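Local atomic coordinates of Ribose/Galactose Isomerase (Vibrio parahaemolyticus, PDB entry 3ONO), a protein that probably interconverts aldose and ketose sugars as a sugar-phosphate isomerase of the LacAB/RpiB type. Residues 46-57 / 182-191; 98-109 / 135-145. All coordinates share one frame; numbering follows the deposited sequence. Where two conformers were deposited one is given.

Contact 1: 46-57 / 182-191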
loop_
_atom_site.group_PDB
_atom_site.type_symbol
_atom_site.label_atom_id
_atom_site.label_comp_id
_atom_site.label_asym_id
_atom_site.label_seq_id
_atom_site.Cartn_x
_atom_site.Cartn_y
_atom_site.Cartn_z
ATOM N N ASP A 46 8.229 11.214 28.753
ATOM C CA ASP A 46 9.579 11.733 28.576
ATOM C C ASP A 46 9.575 13.214 28.195
ATOM O O ASP A 46 8.523 13.777 27.887
ATOM C CB ASP A 46 10.298 10.909 27.496
ATOM C CG ASP A 46 11.782 11.189 27.444
ATOM O OD1 ASP A 46 12.335 11.652 28.467
ATOM O OD2 ASP A 46 12.400 10.946 26.385
ATOM N N HIS A 47 10.756 13.837 28.238
ATOM C CA HIS A 47 10.949 15.219 27.793
ATOM C C HIS A 47 10.157 15.444 26.509
ATOM O O HIS A 47 10.415 14.779 25.514
ATOM C CB HIS A 47 12.432 15.456 27.538
ATOM C CG HIS A 47 12.752 16.803 26.963
ATOM N ND1 HIS A 47 12.676 17.969 27.694
ATOM C CD2 HIS A 47 13.160 17.163 25.723
ATOM C CE1 HIS A 47 13.044 18.987 26.936
ATOM N NE2 HIS A 47 13.334 18.527 25.732
ATOM N N HIS A 48 9.201 16.373 26.545
ATOM C CA HIS A 48 8.171 16.491 25.501
ATOM C C HIS A 48 8.707 17.136 24.217
ATOM O O HIS A 48 9.381 18.172 24.270
ATOM C CB HIS A 48 6.989 17.303 26.040
ATOM C CG HIS A 48 5.781 17.283 25.160
ATOM N ND1 HIS A 48 5.581 18.193 24.143
ATOM C CD2 HIS A 48 4.694 16.477 25.163
ATOM C CE1 HIS A 48 4.431 17.932 23.545
ATOM N NE2 HIS A 48 3.872 16.899 24.148
ATOM N N LEU A 49 8.387 16.512 23.078
ATOM C CA LEU A 49 8.811 16.963 21.755
ATOM C C LEU A 49 7.647 16.910 20.764
ATOM O O LEU A 49 6.766 16.040 20.865
ATOM C CB LEU A 49 9.890 16.024 21.223
ATOM C CG LEU A 49 11.199 15.891 21.994
ATOM C CD1 LEU A 49 12.104 14.940 21.222
ATOM C CD2 LEU A 49 11.860 17.266 22.145
ATOM N N THR A 50 7.665 17.802 19.777
ATOM C CA THR A 50 6.747 17.675 18.643
ATOM C C THR A 50 7.575 17.430 17.392
ATOM O O THR A 50 8.812 17.465 17.432
ATOM C CB THR A 50 5.978 18.970 18.361
ATOM O OG1 THR A 50 6.874 19.933 17.795
ATOM C CG2 THR A 50 5.357 19.539 19.621
ATOM N N TYR A 51 6.906 17.253 16.261
ATOM C CA TYR A 51 7.662 17.051 15.029
ATOM C C TYR A 51 8.466 18.279 14.615
ATOM O O TYR A 51 9.383 18.156 13.808
ATOM C CB TYR A 51 6.768 16.564 13.876
ATOM C CG TYR A 51 5.713 17.536 13.409
ATOM C CD1 TYR A 51 6.038 18.606 12.566
ATOM C CD2 TYR A 51 4.366 17.361 13.774
ATOM C CE1 TYR A 51 5.058 19.472 12.102
ATOM C CE2 TYR A 51 3.382 18.236 13.323
ATOM C CZ TYR A 51 3.742 19.300 12.500
ATOM O OH TYR A 51 2.783 20.170 12.026
ATOM N N ILE A 52 8.166 19.453 15.181
ATOM C CA ILE A 52 8.992 20.621 14.922
ATOM C C ILE A 52 10.376 20.428 15.533
ATOM O O ILE A 52 11.398 20.681 14.894
ATOM C CB ILE A 52 8.371 21.924 15.521
ATOM C CG1 ILE A 52 7.000 22.193 14.906
ATOM C CG2 ILE A 52 9.316 23.132 15.280
ATOM C CD1 ILE A 52 7.015 22.425 13.397
ATOM N N HIS A 53 10.419 19.972 16.780
ATOM C CA HIS A 53 11.695 19.772 17.449
ATOM C C HIS A 53 12.498 18.696 16.732
ATOM O O HIS A 53 13.718 18.780 16.662
ATOM C CB HIS A 53 11.489 19.391 18.912
ATOM C CG HIS A 53 10.665 20.385 19.667
ATOM N ND1 HIS A 53 9.383 20.108 20.105
ATOM C CD2 HIS A 53 10.929 21.663 20.039
ATOM C CE1 HIS A 53 8.902 21.172 20.729
ATOM N NE2 HIS A 53 9.820 22.131 20.701
ATOM N N LEU A 54 11.813 17.683 16.204
ATOM C CA LEU A 54 12.527 16.623 15.503
ATOM C C LEU A 54 13.407 17.165 14.373
ATOM O O LEU A 54 14.561 16.736 14.200
ATOM C CB LEU A 54 11.543 15.570 14.950
ATOM C CG LEU A 54 10.691 14.837 15.988
ATOM C CD1 LEU A 54 9.753 13.821 15.295
ATOM C CD2 LEU A 54 11.553 14.127 17.041
ATOM N N GLY A 55 12.865 18.062 13.564
ATOM C CA GLY A 55 13.634 18.606 12.459
ATOM C C GLY A 55 14.871 19.345 12.948
ATOM O O GLY A 55 15.959 19.247 12.357
ATOM N N ILE A 56 14.708 20.113 14.022
ATOM C CA ILE A 56 15.840 20.877 14.567
ATOM C C ILE A 56 16.915 19.923 15.089
ATOM O O ILE A 56 18.118 20.114 14.847
ATOM C CB ILE A 56 15.368 21.812 15.703
ATOM C CG1 ILE A 56 14.436 22.876 15.135
ATOM C CG2 ILE A 56 16.565 22.476 16.407
ATOM C CD1 ILE A 56 13.554 23.537 16.193
HETATM N N MSE A 57 16.475 18.890 15.803
HETATM C CA MSE A 57 17.385 17.838 16.265
HETATM C C MSE A 57 18.095 17.146 15.112
HETATM O O MSE A 57 19.298 16.883 15.184
HETATM C CB MSE A 57 16.627 16.814 17.128
HETATM C CG MSE A 57 15.975 17.485 18.312
HETATM SE SE MSE A 57 14.539 16.450 19.097
HETATM C CE MSE A 57 15.700 15.339 20.157
ATOM N N LEU A 182 12.120 26.883 20.947
ATOM C CA LEU A 182 12.066 25.627 20.201
ATOM C C LEU A 182 13.410 24.935 20.243
ATOM O O LEU A 182 13.474 23.736 20.459
ATOM C CB LEU A 182 11.678 25.849 18.746
ATOM C CG LEU A 182 10.245 26.260 18.433
ATOM C CD1 LEU A 182 10.147 26.597 16.960
ATOM C CD2 LEU A 182 9.248 25.139 18.790
ATOM N N VAL A 183 14.494 25.679 20.038
ATOM C CA VAL A 183 15.792 25.023 19.965
ATOM C C VAL A 183 16.206 24.510 21.341
ATOM O O VAL A 183 16.762 23.409 21.458
ATOM C CB VAL A 183 16.874 25.938 19.382
ATOM C CG1 VAL A 183 18.145 25.130 19.120
ATOM C CG2 VAL A 183 16.369 26.602 18.092
ATOM N N LYS A 184 15.954 25.304 22.385
ATOM C CA LYS A 184 16.253 24.858 23.745
ATOM C C LYS A 184 15.541 23.545 24.065
ATOM O O LYS A 184 16.123 22.631 24.675
ATOM C CB LYS A 184 15.859 25.920 24.783
ATOM C CG LYS A 184 16.663 27.188 24.713
ATOM C CD LYS A 184 16.117 28.206 25.727
ATOM C CE LYS A 184 17.012 29.429 25.840
ATOM N NZ LYS A 184 16.907 30.293 24.635
ATOM N N THR A 185 14.279 23.456 23.665
ATOM C CA THR A 185 13.507 22.233 23.893
ATOM C C THR A 185 14.126 21.086 23.106
ATOM O O THR A 185 14.291 19.985 23.622
ATOM C CB THR A 185 12.031 22.412 23.505
ATOM O OG1 THR A 185 11.423 23.362 24.404
ATOM C CG2 THR A 185 11.283 21.054 23.585
ATOM N N ALA A 186 14.500 21.365 21.857
ATOM C CA ALA A 186 15.059 20.318 20.985
ATOM C C ALA A 186 16.321 19.683 21.582
ATOM O O ALA A 186 16.525 18.473 21.461
ATOM C CB ALA A 186 15.342 20.874 19.578
ATOM N N VAL A 187 17.164 20.485 22.226
ATOM C CA VAL A 187 18.428 19.959 22.741
ATOM C C VAL A 187 18.362 19.659 24.234
ATOM O O VAL A 187 19.373 19.348 24.853
ATOM C CB VAL A 187 19.599 20.920 22.477
ATOM C CG1 VAL A 187 19.619 21.326 21.009
ATOM C CG2 VAL A 187 19.474 22.153 23.359
ATOM N N GLY A 188 17.161 19.720 24.797
ATOM C CA GLY A 188 16.988 19.610 26.233
ATOM C C GLY A 188 17.174 18.266 26.928
ATOM O O GLY A 188 17.500 18.242 28.106
ATOM N N SER A 189 16.979 17.144 26.235
ATOM C CA SER A 189 16.992 15.848 26.923
ATOM C C SER A 189 18.401 15.304 27.169
ATOM O O SER A 189 19.331 15.612 26.428
ATOM C CB SER A 189 16.181 14.799 26.147
ATOM O OG SER A 189 17.027 14.101 25.249
ATOM N N THR A 190 18.539 14.470 28.200
ATOM C CA THR A 190 19.812 13.823 28.492
ATOM C C THR A 190 20.261 12.905 27.357
ATOM O O THR A 190 21.450 12.872 27.027
ATOM C CB THR A 190 19.777 13.025 29.822
ATOM O OG1 THR A 190 18.718 12.059 29.776
ATOM C CG2 THR A 190 19.547 13.945 30.989
ATOM N N GLN A 191 19.329 12.170 26.749
ATOM C CA GLN A 191 19.718 11.258 25.664
ATOM C C GLN A 191 20.185 12.039 24.422
ATOM O O GLN A 191 21.094 11.605 23.719
ATOM C CB GLN A 191 18.637 10.209 25.337
ATOM C CG GLN A 191 17.336 10.763 24.796
ATOM C CD GLN A 191 16.330 11.065 25.886
ATOM O OE1 GLN A 191 16.701 11.333 27.033
ATOM N NE2 GLN A 191 15.045 11.016 25.538
HETATM O O HOH W 1 14.898 11.834 29.133
#

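Contact 2: 98-109 / 135-145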
loop_
_atom_site.group_PDB
_atom_site.type_symbol
_atom_site.label_atom_id
_atom_site.label_comp_id
_atom_site.label_asym_id
_atom_site.label_seq_id
_atom_site.Cartn_x
_atom_site.Cartn_y
_atom_site.Cartn_z
ATOM N N PRO A 98 9.265 -1.603 2.704
ATOM C CA PRO A 98 10.701 -1.867 2.538
ATOM C C PRO A 98 11.351 -1.374 1.244
ATOM O O PRO A 98 12.481 -0.888 1.296
ATOM C CB PRO A 98 10.789 -3.390 2.608
ATOM C CG PRO A 98 9.624 -3.767 3.451
ATOM C CD PRO A 98 8.529 -2.801 3.162
ATOM N N SER A 99 10.691 -1.496 0.099
ATOM C CA SER A 99 11.374 -1.070 -1.125
ATOM C C SER A 99 11.532 0.461 -1.214
ATOM O O SER A 99 12.354 0.961 -1.991
ATOM C CB SER A 99 10.708 -1.639 -2.382
ATOM O OG SER A 99 9.674 -0.795 -2.840
ATOM N N ASP A 100 10.757 1.209 -0.431
ATOM C CA ASP A 100 11.005 2.662 -0.322
ATOM C C ASP A 100 12.413 2.956 0.180
ATOM O O ASP A 100 13.060 3.910 -0.261
ATOM C CB ASP A 100 10.034 3.339 0.663
ATOM C CG ASP A 100 8.583 3.344 0.169
ATOM O OD1 ASP A 100 8.352 3.259 -1.053
ATOM O OD2 ASP A 100 7.664 3.477 1.020
ATOM N N ALA A 101 12.851 2.181 1.171
ATOM C CA ALA A 101 14.133 2.409 1.824
ATOM C C ALA A 101 15.270 2.122 0.848
ATOM O O ALA A 101 16.232 2.903 0.738
ATOM C CB ALA A 101 14.267 1.509 3.054
ATOM N N PHE A 102 15.165 0.997 0.155
ATOM C CA PHE A 102 16.172 0.658 -0.840
ATOM C C PHE A 102 16.281 1.727 -1.932
ATOM O O PHE A 102 17.376 2.231 -2.203
ATOM C CB PHE A 102 15.903 -0.689 -1.473
ATOM C CG PHE A 102 16.914 -1.049 -2.515
ATOM C CD1 PHE A 102 18.188 -1.442 -2.143
ATOM C CD2 PHE A 102 16.614 -0.922 -3.853
ATOM C CE1 PHE A 102 19.132 -1.742 -3.102
ATOM C CE2 PHE A 102 17.558 -1.232 -4.822
ATOM C CZ PHE A 102 18.806 -1.636 -4.449
ATOM N N LEU A 103 15.152 2.073 -2.546
ATOM C CA LEU A 103 15.142 3.080 -3.613
ATOM C C LEU A 103 15.623 4.437 -3.103
ATOM O O LEU A 103 16.360 5.141 -3.794
ATOM C CB LEU A 103 13.745 3.239 -4.208
ATOM C CG LEU A 103 13.249 2.011 -4.970
ATOM C CD1 LEU A 103 11.803 2.195 -5.375
ATOM C CD2 LEU A 103 14.168 1.771 -6.191
ATOM N N PHE A 104 15.194 4.824 -1.908
ATOM C CA PHE A 104 15.662 6.089 -1.353
ATOM C C PHE A 104 17.189 6.102 -1.283
ATOM O O PHE A 104 17.835 7.055 -1.717
ATOM C CB PHE A 104 15.081 6.316 0.039
ATOM C CG PHE A 104 15.586 7.574 0.723
ATOM C CD1 PHE A 104 15.161 8.826 0.314
ATOM C CD2 PHE A 104 16.474 7.485 1.786
ATOM C CE1 PHE A 104 15.603 9.971 0.967
ATOM C CE2 PHE A 104 16.927 8.639 2.437
ATOM C CZ PHE A 104 16.482 9.873 2.014
ATOM N N ASN A 105 17.767 5.040 -0.742
ATOM C CA ASN A 105 19.226 4.987 -0.607
ATOM C C ASN A 105 19.930 5.043 -1.950
ATOM O O ASN A 105 20.977 5.685 -2.081
ATOM C CB ASN A 105 19.656 3.705 0.089
ATOM C CG ASN A 105 19.476 3.762 1.588
ATOM O OD1 ASN A 105 19.374 4.830 2.177
ATOM N ND2 ASN A 105 19.478 2.588 2.219
ATOM N N GLN A 106 19.383 4.365 -2.943
ATOM C CA GLN A 106 20.048 4.300 -4.246
ATOM C C GLN A 106 19.845 5.552 -5.108
ATOM O O GLN A 106 20.783 6.005 -5.764
ATOM C CB GLN A 106 19.634 3.059 -5.029
ATOM C CG GLN A 106 19.902 1.744 -4.304
ATOM C CD GLN A 106 21.233 1.730 -3.579
ATOM O OE1 GLN A 106 22.268 2.182 -4.116
ATOM N NE2 GLN A 106 21.222 1.220 -2.341
ATOM N N ILE A 107 18.627 6.093 -5.103
ATOM C CA ILE A 107 18.264 7.195 -5.994
ATOM C C ILE A 107 18.574 8.544 -5.352
ATOM O O ILE A 107 19.200 9.422 -5.971
ATOM C CB ILE A 107 16.762 7.151 -6.358
ATOM C CG1 ILE A 107 16.410 5.857 -7.136
ATOM C CG2 ILE A 107 16.343 8.425 -7.129
ATOM C CD1 ILE A 107 14.897 5.731 -7.328
ATOM N N ASN A 108 18.153 8.711 -4.103
ATOM C CA ASN A 108 18.296 9.999 -3.449
ATOM C C ASN A 108 19.544 10.101 -2.577
ATOM O O ASN A 108 20.126 11.183 -2.442
ATOM C CB ASN A 108 17.040 10.271 -2.621
ATOM C CG ASN A 108 15.779 10.041 -3.422
ATOM O OD1 ASN A 108 15.133 8.998 -3.298
ATOM N ND2 ASN A 108 15.437 11.002 -4.278
ATOM N N ASN A 109 19.920 8.977 -1.962
ATOM C CA ASN A 109 21.134 8.918 -1.159
ATOM C C ASN A 109 21.088 9.994 -0.093
ATOM O O ASN A 109 22.049 10.730 0.099
ATOM C CB ASN A 109 22.347 9.143 -2.076
ATOM C CG ASN A 109 23.669 8.710 -1.444
ATOM O OD1 ASN A 109 23.706 8.113 -0.370
ATOM N ND2 ASN A 109 24.764 9.011 -2.129
ATOM N N LYS A 135 16.108 -3.230 4.929
ATOM C CA LYS A 135 16.474 -2.715 3.614
ATOM C C LYS A 135 17.208 -1.361 3.686
ATOM O O LYS A 135 18.059 -1.062 2.843
ATOM C CB LYS A 135 15.247 -2.626 2.708
ATOM C CG LYS A 135 14.518 -3.954 2.482
ATOM C CD LYS A 135 15.469 -5.084 2.152
ATOM C CE LYS A 135 14.656 -6.391 1.969
ATOM N NZ LYS A 135 15.494 -7.604 2.041
ATOM N N ALA A 136 16.895 -0.538 4.686
ATOM C CA ALA A 136 17.572 0.768 4.821
ATOM C C ALA A 136 19.051 0.648 5.148
ATOM O O ALA A 136 19.856 1.483 4.728
ATOM C CB ALA A 136 16.899 1.638 5.883
ATOM N N PHE A 137 19.412 -0.391 5.892
ATOM C CA PHE A 137 20.723 -0.408 6.538
ATOM C C PHE A 137 21.605 -1.586 6.112
ATOM O O PHE A 137 22.669 -1.821 6.691
ATOM C CB PHE A 137 20.540 -0.343 8.057
ATOM C CG PHE A 137 19.789 0.889 8.510
ATOM C CD1 PHE A 137 20.197 2.140 8.102
ATOM C CD2 PHE A 137 18.649 0.779 9.294
ATOM C CE1 PHE A 137 19.511 3.286 8.497
ATOM C CE2 PHE A 137 17.944 1.895 9.682
ATOM C CZ PHE A 137 18.384 3.170 9.290
ATOM N N THR A 138 21.157 -2.303 5.086
ATOM C CA THR A 138 21.944 -3.368 4.477
ATOM C C THR A 138 22.458 -2.874 3.126
ATOM O O THR A 138 21.737 -2.221 2.378
ATOM C CB THR A 138 21.086 -4.634 4.229
ATOM O OG1 THR A 138 20.473 -5.064 5.453
ATOM C CG2 THR A 138 21.933 -5.770 3.675
ATOM N N GLY A 139 23.709 -3.176 2.810
ATOM C CA GLY A 139 24.209 -2.920 1.472
ATOM C C GLY A 139 24.744 -1.518 1.245
ATOM O O GLY A 139 24.934 -0.746 2.183
ATOM N N LYS A 140 24.985 -1.189 -0.021
ATOM C CA LYS A 140 25.557 0.104 -0.362
ATOM C C LYS A 140 24.495 1.126 -0.735
ATOM O O LYS A 140 23.337 0.781 -1.001
ATOM C CB LYS A 140 26.579 -0.026 -1.493
ATOM C CG LYS A 140 27.804 -0.838 -1.121
ATOM C CD LYS A 140 28.856 -0.788 -2.214
ATOM C CE LYS A 140 29.755 -2.013 -2.152
ATOM N NZ LYS A 140 28.976 -3.270 -2.363
ATOM N N ARG A 141 24.900 2.388 -0.782
ATOM C CA ARG A 141 23.971 3.481 -1.011
ATOM C C ARG A 141 24.434 4.359 -2.175
ATOM O O ARG A 141 25.634 4.440 -2.471
ATOM C CB ARG A 141 23.801 4.286 0.284
ATOM C CG ARG A 141 23.353 3.415 1.470
ATOM C CD ARG A 141 23.272 4.176 2.810
ATOM N NE ARG A 141 24.591 4.462 3.372
ATOM C CZ ARG A 141 25.301 3.615 4.121
ATOM N NH1 ARG A 141 24.825 2.412 4.409
ATOM N NH2 ARG A 141 26.496 3.973 4.583
ATOM N N GLY A 142 23.476 4.992 -2.847
ATOM C CA GLY A 142 23.751 5.895 -3.949
ATOM C C GLY A 142 24.243 5.323 -5.263
ATOM O O GLY A 142 24.955 6.017 -5.981
ATOM N N GLU A 143 23.856 4.091 -5.612
ATOM C CA GLU A 143 24.326 3.498 -6.856
ATOM C C GLU A 143 23.372 3.746 -8.008
ATOM O O GLU A 143 23.627 3.336 -9.140
ATOM C CB GLU A 143 24.580 1.996 -6.689
ATOM C CG GLU A 143 25.637 1.691 -5.643
ATOM C CD GLU A 143 26.052 0.228 -5.625
ATOM O OE1 GLU A 143 25.178 -0.647 -5.827
ATOM O OE2 GLU A 143 27.256 -0.037 -5.412
ATOM N N GLY A 144 22.267 4.428 -7.725
ATOM C CA GLY A 144 21.235 4.629 -8.730
ATOM C C GLY A 144 20.301 3.427 -8.879
ATOM O O GLY A 144 20.664 2.310 -8.502
ATOM N N TYR A 145 19.110 3.597 -9.375
ATOM C CA TYR A 145 18.400 2.368 -9.611
ATOM C C TYR A 145 17.610 2.559 -10.862
ATOM O O TYR A 145 16.810 3.493 -10.953
ATOM C CB TYR A 145 17.552 1.964 -8.400
ATOM C CG TYR A 145 17.055 0.540 -8.527
ATOM C CD1 TYR A 145 15.809 0.278 -9.062
ATOM C CD2 TYR A 145 17.851 -0.538 -8.147
ATOM C CE1 TYR A 145 15.343 -1.022 -9.205
ATOM C CE2 TYR A 145 17.393 -1.847 -8.279
ATOM C CZ TYR A 145 16.138 -2.072 -8.809
ATOM O OH TYR A 145 15.676 -3.354 -8.959
HETATM O O HOH W 2 19.974 0.357 0.736
#

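Contact 1: 46-57 / 182-191
The H53 imidazole carries the T185 methyl on one face: CG2 stands 3.6 Å from the ring centroid, close to the normal, a CH-pi contact. At the ring's edge, in plane, lie T50 N and L182 O. The H47 ring has S189 N and G188 C over one face, while its edge meets T185: NE2 donates to T185 O at 2.7 Å, nearly straight at 175°, within both the ring plane and the carbonyl plane. H47 CG lies anti to the backbone N (chi1 175°), which extends the ring toward that oxygen. T185 O also accepts from G188 N, so two donors grip this carbonyl. T50 and H53 form a capping box at the start of helix 51-63: T50 N donates to H53 ND1 at 2.9 Å, and T50 OG1 accepts from I52 N. On this flank of the alpha-beta-alpha sandwich the axes of 51-57 and 182-186 cross at -76°, 8.9 Å apart at closest. A186 CB packs 3.8 Å from I56 CG2 and also against CG of selenomethionine M57. V163 of the second subunit packs on L182. The D46 carboxylate and Q191 amide are nearly coplanar; Q191 NE2 reaches the syn lone pair of D46 OD2 at 2.8 Å, and one water donates to both D46 OD1 and Q191 OE1.

Contact 2: 98-109 / 135-145
Helix 98-108 of the alpha-beta-alpha sandwich is wrapped here by the end of helix 125-136 and the glycine-rich loop that follows it, A101 CB packing on A136 CB and Q106 holding the loop. The Q106 amide works in both directions: OE1 accepts from E143 N at 2.9 Å and 165°, while NE2 donates to K140 O, which lies in the amide plane; the very short 2.5 Å between Q106 NE2 and K140 O, at a poorly ordered residue, makes the exact length of that bond doubtful. A chain bent at chi2 (-41°) carries the amide back to the loop. Backbone bonds run alongside, G142 N to N105 O at 2.7 Å and G144 N to Q106 O. From the preceding residue, N105 ND2 donates to A136 O at 2.8 Å, and a water accepts from ND2 while donating to K135 O. In the conformer described, the edge of F102 points to the face of Y145 in an offset edge-to-face pair, planes at 86° and centroids 5.4 Å apart; L103 CD2 lies 3.6 Å from Y145 CD1. L127 of the third subunit packs on both side chains, and Y145 OH bonds to E126 of that subunit. The well-angled bond from E143 N probably fixes the orientation of the Q106 amide, since exchanging its nitrogen and oxygen would oppose donor to donor there; the K140 bond agrees.

Contacts 1 and 2 lie on opposite sides of the chain's centre, their own centres 28 Å apart and their nearest atoms about 14 Å apart, so they do not touch. Along the sequence, contact 2 is nested inside the loop that contact 1 closes: 98-109 and 135-145 both fall between 46-57 and 182-191. Contact 1 ties the sandwich to the C-terminal helices, whereas contact 2 joins neighbouring elements of the sandwich. Both border the second subunit, and contact 2 also meets the third. A bound glycerol, probably from crystallisation, lies about 5 Å from the N109 side chain in contact 2.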